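Local coordinates for 1-pyrroline-5-carboxylate dehydrogenase (Thermus thermophilus, PDB 1UZB), which probably oxidises the glutamate semialdehyde that forms from 1-pyrroline-5-carboxylate to glutamate, using a nicotinamide cofactor, as an enzyme of the aldehyde dehydrogenase family, at residues Ala325-Leu339 against Leu423-Val437. Numbering follows the deposited sequence. Where two conformers were deposited one is given.
Sequences ASRLILTQGAYEPVL and LSVIRVKDFAEALEV
Tyr335 and Arg427 each set CG anti to the backbone N, and the arginine's extended chi1 (179°) and chi2 (166°) carry its CD over one face of the phenol ring, a CH-pi contact 3.7 Å from the centroid. Tyr335, on helix 332-339, thus covers Arg427 on strand 423-428, which belongs to an open alpha/beta sheet of the aldehyde dehydrogenase fold; strands 325-331 and 423-428 run parallel in its middle and each leads into a helix, one helix on either side of the sheet. Leu328 N bonds to Ser424 O, and Leu328 O takes Ile426 N at 2.8 Å; Leu330 repeats the pattern between Ile426 O and Val428 N. On the face of Leu328 and Leu330, Val425 spreads its two methyls, CG1 to Leu330 CD1 (3.8 Å) and CG2 to Leu339 CD1, a beta-branched residue suited both to a strand and to packing against helix 332-339. Beyond CD, the bend at chi3 turns the Arg427 guanidinium toward Gln332: NH2 donates a hydrogen bond to OE1 (2.8 Å), which lies at the guanidinium edge near its plane, the amide turned 73° from it, while NE forms a salt bridge with Glu406. Tyr335 OH is hydrogen-bonded to Thr405 OG1. With an alanine here, the aliphatic part of Arg427 would probably lose its aromatic support and Thr405 OG1 its phenol partner. The other face carries Ile329, whose CG2 meets Ala434 CB, small enough to let helix 431-437 sit close, while CD1 slides past Val437 CG1 (3.8 Å). Arg327, long enough to span from strand to helix, bonds through NH1 to Ala438 O, and its NH2 meets Val437 O at 2.9 Å, the oxygen lying in the guanidinium plane.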
loop_
_atom_site.group_PDB
_atom_site.type_symbol
_atom_site.label_atom_id
_atom_site.label_comp_id
_atom_site.label_asym_id
_atom_site.label_seq_id
_atom_site.Cartn_x
_atom_site.Cartn_y
_atom_site.Cartn_z
ATOM N N ALA A 325 -33.841 -9.172 21.668
ATOM C CA ALA A 325 -35.020 -8.590 21.047
ATOM C C ALA A 325 -36.128 -8.597 22.096
ATOM O O ALA A 325 -36.639 -9.657 22.457
ATOM C CB ALA A 325 -35.446 -9.409 19.836
ATOM N N SER A 326 -36.477 -7.417 22.604
ATOM C CA SER A 326 -37.546 -7.304 23.590
ATOM C C SER A 326 -38.772 -6.660 22.947
ATOM O O SER A 326 -39.835 -6.568 23.564
ATOM C CB SER A 326 -37.090 -6.487 24.806
ATOM O OG SER A 326 -36.631 -5.201 24.438
ATOM N N ARG A 327 -38.617 -6.204 21.707
ATOM C CA ARG A 327 -39.718 -5.605 20.966
ATOM C C ARG A 327 -39.789 -6.247 19.587
ATOM O O ARG A 327 -38.761 -6.456 18.938
ATOM C CB ARG A 327 -39.529 -4.091 20.803
ATOM C CG ARG A 327 -39.527 -3.299 22.103
ATOM C CD ARG A 327 -39.474 -1.801 21.818
ATOM N NE ARG A 327 -38.242 -1.431 21.127
ATOM C CZ ARG A 327 -38.114 -0.372 20.334
ATOM N NH1 ARG A 327 -36.946 -0.124 19.753
ATOM N NH2 ARG A 327 -39.148 0.432 20.110
ATOM N N LEU A 328 -41.002 -6.585 19.159
ATOM C CA LEU A 328 -41.232 -7.161 17.838
ATOM C C LEU A 328 -42.226 -6.213 17.180
ATOM O O LEU A 328 -43.378 -6.126 17.601
ATOM C CB LEU A 328 -41.824 -8.570 17.941
ATOM C CG LEU A 328 -42.172 -9.212 16.594
ATOM C CD1 LEU A 328 -40.928 -9.311 15.717
ATOM C CD2 LEU A 328 -42.767 -10.585 16.829
ATOM N N ILE A 329 -41.760 -5.476 16.177
ATOM C CA ILE A 329 -42.588 -4.500 15.473
ATOM C C ILE A 329 -43.028 -5.097 14.149
ATOM O O ILE A 329 -42.213 -5.332 13.258
ATOM C CB ILE A 329 -41.795 -3.197 15.236
ATOM C CG1 ILE A 329 -41.311 -2.638 16.577
ATOM C CG2 ILE A 329 -42.665 -2.169 14.528
ATOM C CD1 ILE A 329 -40.308 -1.511 16.444
ATOM N N LEU A 330 -44.327 -5.345 14.024
ATOM C CA LEU A 330 -44.873 -5.955 12.822
ATOM C C LEU A 330 -45.785 -5.028 12.037
ATOM O O LEU A 330 -46.697 -4.428 12.605
ATOM C CB LEU A 330 -45.662 -7.213 13.200
ATOM C CG LEU A 330 -44.911 -8.238 14.058
ATOM C CD1 LEU A 330 -45.842 -9.362 14.501
ATOM C CD2 LEU A 330 -43.742 -8.793 13.260
ATOM N N THR A 331 -45.540 -4.909 10.734
ATOM C CA THR A 331 -46.391 -4.080 9.893
ATOM C C THR A 331 -47.707 -4.845 9.783
ATOM O O THR A 331 -47.755 -6.048 10.037
ATOM C CB THR A 331 -45.774 -3.862 8.492
ATOM O OG1 THR A 331 -45.642 -5.120 7.818
ATOM C CG2 THR A 331 -44.407 -3.209 8.614
ATOM N N GLN A 332 -48.777 -4.154 9.410
ATOM C CA GLN A 332 -50.088 -4.789 9.333
ATOM C C GLN A 332 -50.115 -6.120 8.587
ATOM O O GLN A 332 -50.683 -7.096 9.076
ATOM C CB GLN A 332 -51.100 -3.819 8.718
ATOM C CG GLN A 332 -52.549 -4.303 8.784
ATOM C CD GLN A 332 -52.994 -4.628 10.201
ATOM O OE1 GLN A 332 -52.769 -3.851 11.129
ATOM N NE2 GLN A 332 -53.635 -5.780 10.371
ATOM N N GLY A 333 -49.495 -6.166 7.415
ATOM C CA GLY A 333 -49.487 -7.397 6.639
ATOM C C GLY A 333 -48.691 -8.550 7.233
ATOM O O GLY A 333 -48.921 -9.714 6.900
ATOM N N ALA A 334 -47.751 -8.237 8.117
ATOM C CA ALA A 334 -46.921 -9.265 8.738
ATOM C C ALA A 334 -47.401 -9.688 10.123
ATOM O O ALA A 334 -46.978 -10.724 10.637
ATOM C CB ALA A 334 -45.483 -8.770 8.829
ATOM N N TYR A 335 -48.295 -8.903 10.715
ATOM C CA TYR A 335 -48.773 -9.180 12.067
ATOM C C TYR A 335 -49.254 -10.596 12.362
ATOM O O TYR A 335 -48.646 -11.307 13.160
ATOM C CB TYR A 335 -49.874 -8.193 12.456
ATOM C CG TYR A 335 -50.327 -8.360 13.890
ATOM C CD1 TYR A 335 -49.509 -7.978 14.954
ATOM C CD2 TYR A 335 -51.560 -8.941 14.182
ATOM C CE1 TYR A 335 -49.907 -8.172 16.276
ATOM C CE2 TYR A 335 -51.966 -9.142 15.496
ATOM C CZ TYR A 335 -51.137 -8.755 16.536
ATOM O OH TYR A 335 -51.540 -8.964 17.834
ATOM N N GLU A 336 -50.351 -11.005 11.736
ATOM C CA GLU A 336 -50.894 -12.334 11.986
ATOM C C GLU A 336 -49.935 -13.464 11.609
ATOM O O GLU A 336 -49.664 -14.352 12.418
ATOM C CB GLU A 336 -52.229 -12.504 11.251
ATOM C CG GLU A 336 -53.013 -13.754 11.624
ATOM C CD GLU A 336 -52.366 -15.034 11.133
ATOM O OE1 GLU A 336 -52.118 -15.145 9.913
ATOM O OE2 GLU A 336 -52.111 -15.931 11.965
ATOM N N PRO A 337 -49.398 -13.445 10.380
ATOM C CA PRO A 337 -48.475 -14.514 9.979
ATOM C C PRO A 337 -47.253 -14.696 10.876
ATOM O O PRO A 337 -46.900 -15.819 11.237
ATOM C CB PRO A 337 -48.091 -14.117 8.547
ATOM C CG PRO A 337 -49.270 -13.350 8.075
ATOM C CD PRO A 337 -49.586 -12.496 9.269
ATOM N N VAL A 338 -46.608 -13.595 11.239
ATOM C CA VAL A 338 -45.419 -13.685 12.071
ATOM C C VAL A 338 -45.735 -14.006 13.526
ATOM O O VAL A 338 -45.071 -14.845 14.133
ATOM C CB VAL A 338 -44.585 -12.387 11.994
ATOM C CG1 VAL A 338 -43.361 -12.494 12.893
ATOM C CG2 VAL A 338 -44.151 -12.147 10.553
ATOM N N LEU A 339 -46.751 -13.360 14.088
ATOM C CA LEU A 339 -47.093 -13.617 15.479
ATOM C C LEU A 339 -47.516 -15.065 15.689
ATOM O O LEU A 339 -47.129 -15.690 16.671
ATOM C CB LEU A 339 -48.197 -12.668 15.951
ATOM C CG LEU A 339 -48.588 -12.807 17.426
ATOM C CD1 LEU A 339 -47.351 -12.690 18.315
ATOM C CD2 LEU A 339 -49.604 -11.731 17.783
ATOM N N LEU A 423 -41.253 -10.693 25.610
ATOM C CA LEU A 423 -41.316 -10.041 24.309
ATOM C C LEU A 423 -42.587 -9.218 24.156
ATOM O O LEU A 423 -43.687 -9.718 24.411
ATOM C CB LEU A 423 -41.268 -11.099 23.207
ATOM C CG LEU A 423 -41.312 -10.601 21.766
ATOM C CD1 LEU A 423 -40.073 -9.774 21.468
ATOM C CD2 LEU A 423 -41.396 -11.795 20.829
ATOM N N SER A 424 -42.430 -7.965 23.729
ATOM C CA SER A 424 -43.561 -7.060 23.516
ATOM C C SER A 424 -43.775 -6.872 22.017
ATOM O O SER A 424 -42.881 -6.402 21.310
ATOM C CB SER A 424 -43.288 -5.702 24.167
ATOM O OG SER A 424 -43.230 -5.806 25.581
ATOM N N VAL A 425 -44.960 -7.234 21.538
ATOM C CA VAL A 425 -45.281 -7.125 20.120
ATOM C C VAL A 425 -46.117 -5.884 19.854
ATOM O O VAL A 425 -47.166 -5.672 20.474
ATOM C CB VAL A 425 -46.036 -8.377 19.633
ATOM C CG1 VAL A 425 -46.243 -8.315 18.127
ATOM C CG2 VAL A 425 -45.249 -9.626 20.011
ATOM N N ILE A 426 -45.633 -5.073 18.920
ATOM C CA ILE A 426 -46.265 -3.816 18.545
ATOM C C ILE A 426 -46.713 -3.885 17.089
ATOM O O ILE A 426 -45.932 -4.232 16.209
ATOM C CB ILE A 426 -45.260 -2.656 18.732
ATOM C CG1 ILE A 426 -44.711 -2.678 20.162
ATOM C CG2 ILE A 426 -45.925 -1.324 18.424
ATOM C CD1 ILE A 426 -43.486 -1.803 20.380
ATOM N N ARG A 427 -47.977 -3.560 16.844
ATOM C CA ARG A 427 -48.538 -3.590 15.500
ATOM C C ARG A 427 -48.565 -2.185 14.908
ATOM O O ARG A 427 -49.116 -1.264 15.511
ATOM C CB ARG A 427 -49.956 -4.170 15.555
ATOM C CG ARG A 427 -50.671 -4.248 14.216
ATOM C CD ARG A 427 -51.907 -5.132 14.312
ATOM N NE ARG A 427 -52.910 -4.588 15.224
ATOM C CZ ARG A 427 -53.789 -3.644 14.899
ATOM N NH1 ARG A 427 -54.662 -3.210 15.799
ATOM N NH2 ARG A 427 -53.808 -3.143 13.671
ATOM N N VAL A 428 -47.962 -2.025 13.733
ATOM C CA VAL A 428 -47.908 -0.728 13.063
ATOM C C VAL A 428 -48.464 -0.844 11.647
ATOM O O VAL A 428 -48.576 -1.944 11.108
ATOM C CB VAL A 428 -46.459 -0.179 13.021
ATOM C CG1 VAL A 428 -45.913 -0.056 14.437
ATOM C CG2 VAL A 428 -45.565 -1.093 12.197
ATOM N N LYS A 429 -48.808 0.292 11.043
ATOM C CA LYS A 429 -49.395 0.293 9.707
ATOM C C LYS A 429 -48.445 -0.027 8.562
ATOM O O LYS A 429 -48.775 -0.828 7.685
ATOM C CB LYS A 429 -50.074 1.638 9.425
ATOM C CG LYS A 429 -50.712 1.709 8.042
ATOM C CD LYS A 429 -51.417 3.036 7.785
ATOM C CE LYS A 429 -50.442 4.201 7.681
ATOM N NZ LYS A 429 -49.778 4.517 8.975
ATOM N N ASP A 430 -47.275 0.599 8.561
ATOM C CA ASP A 430 -46.308 0.377 7.496
ATOM C C ASP A 430 -44.873 0.449 7.989
ATOM O O ASP A 430 -44.624 0.614 9.183
ATOM C CB ASP A 430 -46.516 1.395 6.370
ATOM C CG ASP A 430 -46.597 2.822 6.876
ATOM O OD1 ASP A 430 -45.898 3.156 7.856
ATOM O OD2 ASP A 430 -47.355 3.620 6.282
ATOM N N PHE A 431 -43.933 0.341 7.056
ATOM C CA PHE A 431 -42.518 0.368 7.393
ATOM C C PHE A 431 -42.063 1.696 7.990
ATOM O O PHE A 431 -41.246 1.717 8.907
ATOM C CB PHE A 431 -41.675 0.040 6.161
ATOM C CG PHE A 431 -40.281 -0.399 6.493
ATOM C CD1 PHE A 431 -40.051 -1.659 7.035
ATOM C CD2 PHE A 431 -39.202 0.454 6.294
ATOM C CE1 PHE A 431 -38.763 -2.062 7.375
ATOM C CE2 PHE A 431 -37.911 0.061 6.630
ATOM C CZ PHE A 431 -37.692 -1.200 7.172
ATOM N N ALA A 432 -42.581 2.806 7.471
ATOM C CA ALA A 432 -42.202 4.114 7.994
ATOM C C ALA A 432 -42.590 4.195 9.466
ATOM O O ALA A 432 -41.813 4.658 10.301
ATOM C CB ALA A 432 -42.893 5.223 7.206
ATOM N N GLU A 433 -43.797 3.739 9.783
ATOM C CA GLU A 433 -44.261 3.760 11.162
ATOM C C GLU A 433 -43.413 2.800 11.996
ATOM O O GLU A 433 -43.133 3.064 13.164
ATOM C CB GLU A 433 -45.738 3.364 11.230
ATOM C CG GLU A 433 -46.353 3.493 12.607
ATOM C CD GLU A 433 -47.856 3.310 12.584
ATOM O OE1 GLU A 433 -48.545 4.139 11.952
ATOM O OE2 GLU A 433 -48.347 2.338 13.190
ATOM N N ALA A 434 -43.000 1.687 11.393
ATOM C CA ALA A 434 -42.169 0.716 12.101
ATOM C C ALA A 434 -40.853 1.362 12.535
ATOM O O ALA A 434 -40.413 1.186 13.669
ATOM C CB ALA A 434 -41.894 -0.493 11.213
ATOM N N LEU A 435 -40.227 2.113 11.633
ATOM C CA LEU A 435 -38.971 2.779 11.958
ATOM C C LEU A 435 -39.180 3.840 13.034
ATOM O O LEU A 435 -38.340 4.008 13.920
ATOM C CB LEU A 435 -38.364 3.420 10.705
ATOM C CG LEU A 435 -37.744 2.450 9.694
ATOM C CD1 LEU A 435 -37.384 3.206 8.423
ATOM C CD2 LEU A 435 -36.512 1.788 10.299
ATOM N N GLU A 436 -40.298 4.556 12.958
ATOM C CA GLU A 436 -40.599 5.582 13.950
ATOM C C GLU A 436 -40.694 4.956 15.338
ATOM O O GLU A 436 -40.099 5.454 16.297
ATOM C CB GLU A 436 -41.915 6.286 13.603
ATOM C CG GLU A 436 -41.816 7.228 12.414
ATOM C CD GLU A 436 -43.161 7.797 12.002
ATOM O OE1 GLU A 436 -43.183 8.685 11.123
ATOM O OE2 GLU A 436 -44.194 7.355 12.551
ATOM N N VAL A 437 -41.440 3.860 15.439
ATOM C CA VAL A 437 -41.602 3.164 16.710
ATOM C C VAL A 437 -40.268 2.574 17.167
ATOM O O VAL A 437 -39.927 2.629 18.347
ATOM C CB VAL A 437 -42.662 2.042 16.592
ATOM C CG1 VAL A 437 -42.663 1.172 17.841
ATOM C CG2 VAL A 437 -44.038 2.657 16.389
HETATM O O HOH W 1 -40.461 -6.461 26.270
#